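Local coordinates for M32 carboxypeptidase (Chitinophagaceae bacterium, PDB 7A03), which is probably a metal-dependent carboxypeptidase of the M32 (Taq) family, removing amino acids from the C-terminal end of peptides, at residues N342-D354 with L394-D408. Residues are numbered along the deposited sequence; the frame is centred on the assembly and turned at random.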
# COMPACT_ATOMS: atom_id res chain seq x y z
N ASN A 342 -0.41 4.36 -20.52
CA ASN A 342 -1.06 3.09 -20.21
C ASN A 342 -0.43 1.91 -20.95
O ASN A 342 -1.14 1.10 -21.55
CB ASN A 342 -2.54 3.18 -20.53
CG ASN A 342 -3.29 4.04 -19.56
OD1 ASN A 342 -3.52 3.65 -18.42
ND2 ASN A 342 -3.69 5.22 -20.01
N HIS A 343 0.90 1.79 -20.90
CA HIS A 343 1.61 0.73 -21.60
C HIS A 343 1.66 -0.53 -20.74
O HIS A 343 2.19 -0.51 -19.62
CB HIS A 343 3.02 1.17 -21.99
CG HIS A 343 3.77 0.12 -22.74
ND1 HIS A 343 3.45 -0.25 -24.03
CD2 HIS A 343 4.82 -0.66 -22.38
CE1 HIS A 343 4.27 -1.20 -24.43
NE2 HIS A 343 5.11 -1.47 -23.46
N VAL A 344 1.15 -1.64 -21.27
CA VAL A 344 1.10 -2.91 -20.57
C VAL A 344 2.14 -3.85 -21.16
O VAL A 344 2.18 -4.06 -22.38
CB VAL A 344 -0.30 -3.54 -20.64
CG1 VAL A 344 -0.27 -5.02 -20.26
CG2 VAL A 344 -1.25 -2.78 -19.74
N GLN A 345 2.96 -4.44 -20.28
CA GLN A 345 4.06 -5.29 -20.74
C GLN A 345 4.45 -6.25 -19.63
O GLN A 345 4.85 -5.80 -18.55
CB GLN A 345 5.25 -4.40 -21.08
CG GLN A 345 6.46 -5.12 -21.61
CD GLN A 345 7.35 -4.21 -22.42
OE1 GLN A 345 7.01 -3.81 -23.53
NE2 GLN A 345 8.50 -3.85 -21.85
N PRO A 346 4.35 -7.55 -19.84
CA PRO A 346 4.91 -8.50 -18.87
C PRO A 346 6.37 -8.19 -18.61
O PRO A 346 7.14 -7.92 -19.54
CB PRO A 346 4.72 -9.86 -19.55
CG PRO A 346 3.55 -9.64 -20.48
CD PRO A 346 3.70 -8.23 -20.98
N SER A 347 6.76 -8.19 -17.33
CA SER A 347 8.10 -7.81 -16.95
C SER A 347 8.49 -8.52 -15.66
O SER A 347 7.69 -9.22 -15.04
CB SER A 347 8.23 -6.28 -16.89
OG SER A 347 7.38 -5.74 -15.90
N LEU A 348 9.74 -8.33 -15.25
CA LEU A 348 10.35 -9.11 -14.18
C LEU A 348 10.17 -8.50 -12.79
O LEU A 348 10.09 -9.24 -11.81
CB LEU A 348 11.84 -9.30 -14.46
CG LEU A 348 12.15 -10.21 -15.65
CD1 LEU A 348 13.55 -9.98 -16.18
CD2 LEU A 348 11.98 -11.66 -15.24
N ILE A 349 10.10 -7.17 -12.69
CA ILE A 349 10.17 -6.46 -11.42
C ILE A 349 8.79 -5.93 -11.06
O ILE A 349 8.23 -5.10 -11.80
CB ILE A 349 11.20 -5.31 -11.47
CG1 ILE A 349 12.57 -5.85 -11.90
CG2 ILE A 349 11.25 -4.59 -10.12
CD1 ILE A 349 13.14 -6.90 -10.95
N ARG A 350 8.28 -6.37 -9.91
CA ARG A 350 6.94 -5.97 -9.46
C ARG A 350 6.81 -4.45 -9.36
O ARG A 350 5.79 -3.89 -9.80
CB ARG A 350 6.63 -6.63 -8.12
CG ARG A 350 5.33 -6.16 -7.46
CD ARG A 350 5.20 -6.70 -6.02
NE ARG A 350 6.29 -6.24 -5.15
CZ ARG A 350 6.32 -5.04 -4.56
NH1 ARG A 350 5.31 -4.20 -4.73
NH2 ARG A 350 7.35 -4.67 -3.81
N THR A 351 7.81 -3.77 -8.80
CA THR A 351 7.67 -2.33 -8.57
C THR A 351 7.66 -1.53 -9.86
O THR A 351 7.28 -0.35 -9.83
CB THR A 351 8.76 -1.81 -7.63
OG1 THR A 351 10.05 -2.13 -8.17
CG2 THR A 351 8.60 -2.45 -6.24
N GLU A 352 8.02 -2.13 -10.99
CA GLU A 352 8.00 -1.46 -12.29
C GLU A 352 6.83 -1.89 -13.17
O GLU A 352 6.71 -1.41 -14.30
CB GLU A 352 9.31 -1.75 -13.04
CG GLU A 352 10.55 -1.11 -12.44
CD GLU A 352 11.82 -1.82 -12.85
OE1 GLU A 352 11.84 -2.46 -13.92
OE2 GLU A 352 12.81 -1.76 -12.08
N ALA A 353 5.97 -2.77 -12.68
CA ALA A 353 4.95 -3.37 -13.52
C ALA A 353 3.76 -2.44 -13.73
O ALA A 353 3.38 -1.66 -12.85
CB ALA A 353 4.47 -4.68 -12.88
N ASP A 354 3.16 -2.53 -14.92
CA ASP A 354 1.93 -1.82 -15.20
C ASP A 354 0.78 -2.40 -14.35
O ASP A 354 0.88 -3.48 -13.76
CB ASP A 354 1.56 -2.01 -16.66
CG ASP A 354 1.35 -3.47 -17.00
OD1 ASP A 354 0.22 -3.98 -16.83
OD2 ASP A 354 2.33 -4.12 -17.41
N LEU A 394 3.57 -15.08 -16.50
CA LEU A 394 3.93 -13.83 -17.17
C LEU A 394 4.71 -14.02 -18.46
O LEU A 394 4.92 -13.04 -19.19
CB LEU A 394 4.70 -12.91 -16.20
CG LEU A 394 3.83 -12.17 -15.18
CD1 LEU A 394 4.67 -11.54 -14.08
CD2 LEU A 394 2.98 -11.12 -15.88
N HIS A 395 5.14 -15.25 -18.77
CA HIS A 395 5.89 -15.52 -20.01
C HIS A 395 7.20 -14.74 -20.07
O HIS A 395 7.61 -14.25 -21.12
CB HIS A 395 5.04 -15.30 -21.26
CG HIS A 395 3.70 -15.97 -21.21
ND1 HIS A 395 3.56 -17.33 -21.07
CD2 HIS A 395 2.45 -15.46 -21.26
CE1 HIS A 395 2.27 -17.64 -21.04
NE2 HIS A 395 1.58 -16.52 -21.16
N VAL A 396 7.86 -14.62 -18.92
CA VAL A 396 9.18 -14.00 -18.84
C VAL A 396 10.14 -15.01 -18.22
O VAL A 396 9.74 -15.88 -17.44
CB VAL A 396 9.17 -12.68 -18.05
CG1 VAL A 396 8.30 -11.66 -18.79
CG2 VAL A 396 8.66 -12.91 -16.64
N GLU A 397 11.42 -14.90 -18.61
CA GLU A 397 12.46 -15.85 -18.22
C GLU A 397 13.45 -15.12 -17.32
O GLU A 397 14.30 -14.37 -17.79
CB GLU A 397 13.18 -16.45 -19.44
CG GLU A 397 12.30 -17.32 -20.31
CD GLU A 397 11.26 -16.52 -21.06
OE1 GLU A 397 11.64 -15.53 -21.73
OE2 GLU A 397 10.06 -16.87 -20.97
N VAL A 398 13.32 -15.35 -16.01
CA VAL A 398 14.15 -14.73 -14.99
C VAL A 398 15.63 -15.00 -15.26
O VAL A 398 16.04 -16.17 -15.31
CB VAL A 398 13.74 -15.20 -13.59
CG1 VAL A 398 14.71 -14.67 -12.56
CG2 VAL A 398 12.32 -14.75 -13.27
N PRO A 399 16.47 -13.96 -15.41
CA PRO A 399 17.86 -14.17 -15.83
C PRO A 399 18.83 -14.37 -14.67
O PRO A 399 19.90 -14.97 -14.85
CB PRO A 399 18.18 -12.88 -16.60
CG PRO A 399 17.35 -11.84 -15.90
CD PRO A 399 16.08 -12.53 -15.46
N ASN A 400 18.49 -13.86 -13.49
CA ASN A 400 19.30 -14.05 -12.30
C ASN A 400 18.41 -13.79 -11.09
O ASN A 400 17.26 -13.36 -11.22
CB ASN A 400 20.52 -13.13 -12.29
CG ASN A 400 20.17 -11.68 -12.56
OD1 ASN A 400 19.57 -11.02 -11.71
ND2 ASN A 400 20.53 -11.19 -13.74
N ASP A 401 18.96 -14.05 -9.90
CA ASP A 401 18.14 -14.05 -8.69
C ASP A 401 17.74 -12.64 -8.24
O ASP A 401 16.65 -12.48 -7.67
CB ASP A 401 18.85 -14.81 -7.57
CG ASP A 401 18.78 -16.31 -7.77
OD1 ASP A 401 17.87 -16.77 -8.49
OD2 ASP A 401 19.64 -17.02 -7.21
N THR A 402 18.57 -11.62 -8.47
CA THR A 402 18.14 -10.27 -8.12
C THR A 402 16.98 -9.80 -9.00
O THR A 402 16.17 -8.98 -8.56
CB THR A 402 19.30 -9.27 -8.13
OG1 THR A 402 19.90 -9.23 -9.43
CG2 THR A 402 20.35 -9.66 -7.10
N GLN A 403 16.88 -10.31 -10.23
CA GLN A 403 15.71 -10.07 -11.06
C GLN A 403 14.57 -11.04 -10.76
O GLN A 403 13.51 -10.94 -11.39
CB GLN A 403 16.09 -10.16 -12.54
CG GLN A 403 17.03 -9.07 -13.01
CD GLN A 403 16.35 -7.72 -13.09
OE1 GLN A 403 15.39 -7.54 -13.84
NE2 GLN A 403 16.85 -6.76 -12.33
N GLY A 404 14.77 -11.96 -9.82
CA GLY A 404 13.77 -12.95 -9.47
C GLY A 404 13.42 -12.92 -7.99
O GLY A 404 12.93 -11.91 -7.49
N VAL A 405 13.72 -14.02 -7.29
CA VAL A 405 13.24 -14.24 -5.93
C VAL A 405 13.81 -13.26 -4.91
O VAL A 405 13.21 -13.06 -3.85
CB VAL A 405 13.47 -15.71 -5.53
CG1 VAL A 405 14.97 -16.00 -5.38
CG2 VAL A 405 12.73 -16.05 -4.26
N LEU A 406 14.94 -12.63 -5.20
CA LEU A 406 15.56 -11.72 -4.25
C LEU A 406 15.17 -10.25 -4.46
O LEU A 406 15.79 -9.37 -3.87
CB LEU A 406 17.08 -11.87 -4.28
CG LEU A 406 17.69 -13.20 -3.85
CD1 LEU A 406 19.19 -13.16 -4.04
CD2 LEU A 406 17.35 -13.50 -2.39
N GLN A 407 14.15 -9.97 -5.28
CA GLN A 407 13.87 -8.57 -5.62
C GLN A 407 13.21 -7.81 -4.48
O GLN A 407 13.46 -6.61 -4.31
CB GLN A 407 13.04 -8.46 -6.90
CG GLN A 407 11.67 -9.14 -6.85
CD GLN A 407 10.93 -9.01 -8.18
OE1 GLN A 407 10.12 -8.11 -8.36
NE2 GLN A 407 11.23 -9.91 -9.12
N ASP A 408 12.35 -8.46 -3.70
CA ASP A 408 11.50 -7.77 -2.74
C ASP A 408 11.98 -8.05 -1.32
O ASP A 408 12.34 -9.19 -0.99
CB ASP A 408 10.03 -8.18 -2.90
CG ASP A 408 9.36 -7.44 -4.03
OD1 ASP A 408 9.75 -6.28 -4.29
OD2 ASP A 408 8.42 -7.99 -4.65
O HOH W 1 11.14 -12.13 -11.19
O HOH W 2 9.89 -5.67 -7.06
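D408 OD2 is shared by two arginines: R350 NE bonds it at 2.8 Å, almost perfectly straight, and R365 of helix 358-374 forms a second salt bridge to the same oxygen. R350 takes the carboxylate side-on, its NH2 reaching D408 OD1 at 2.9 Å. Although OD2 lies in the guanidinium plane, both nitrogens approach from above the carboxylate, the two planes being 47° apart. R350 runs extended through chi1 and chi2, then bends at chi3 (61°), which brings NE to the acid, while NH1 bonds Y358 and Y422 makes a cation-pi contact.

The Q407 carboxamide is read by the backbone of 348-350. Q407 OE1 accepts from R350 N (3.0 Å) in the carbonyl plane, and Q407 NE2 donates to L348 O (3.0 Å) and, within its own loop, to G404 O. With both ends of the amide engaged, its flip is fixed. Water 1 joins L348 O to Q403 O; water 2 donates to both Q407 OE1 and D408 OD1.

Farther along, carbon-to-carbon contacts prevail, with some carbon-to-oxygen approaches. L348 CD2 lies against V398 CG2 (3.7 Å) and V396 CG2, whereas L348 CD1 reaches P399 CD at 3.7 Å. The I349 and Q403 side chains cross at about a right angle, I349 CD1 lying 3.7 Å from Q403 OE1, and P346 CB sits over L394 O (3.2 Å) with V396 CG1 beside it.

The contact thus joins two surface loops, one leading from helix 334-341 into helix 358-374, the other from helix 382-394 to helix 420-439. They carry the IRxxAD and GxxQDxHW motifs of the M32 family, bridged by R350, Q407 and D408. Helix 358-374 borders the R350 end through H361 and R365, and helix 382-394 backs V396 and V398 through Y390 and N387.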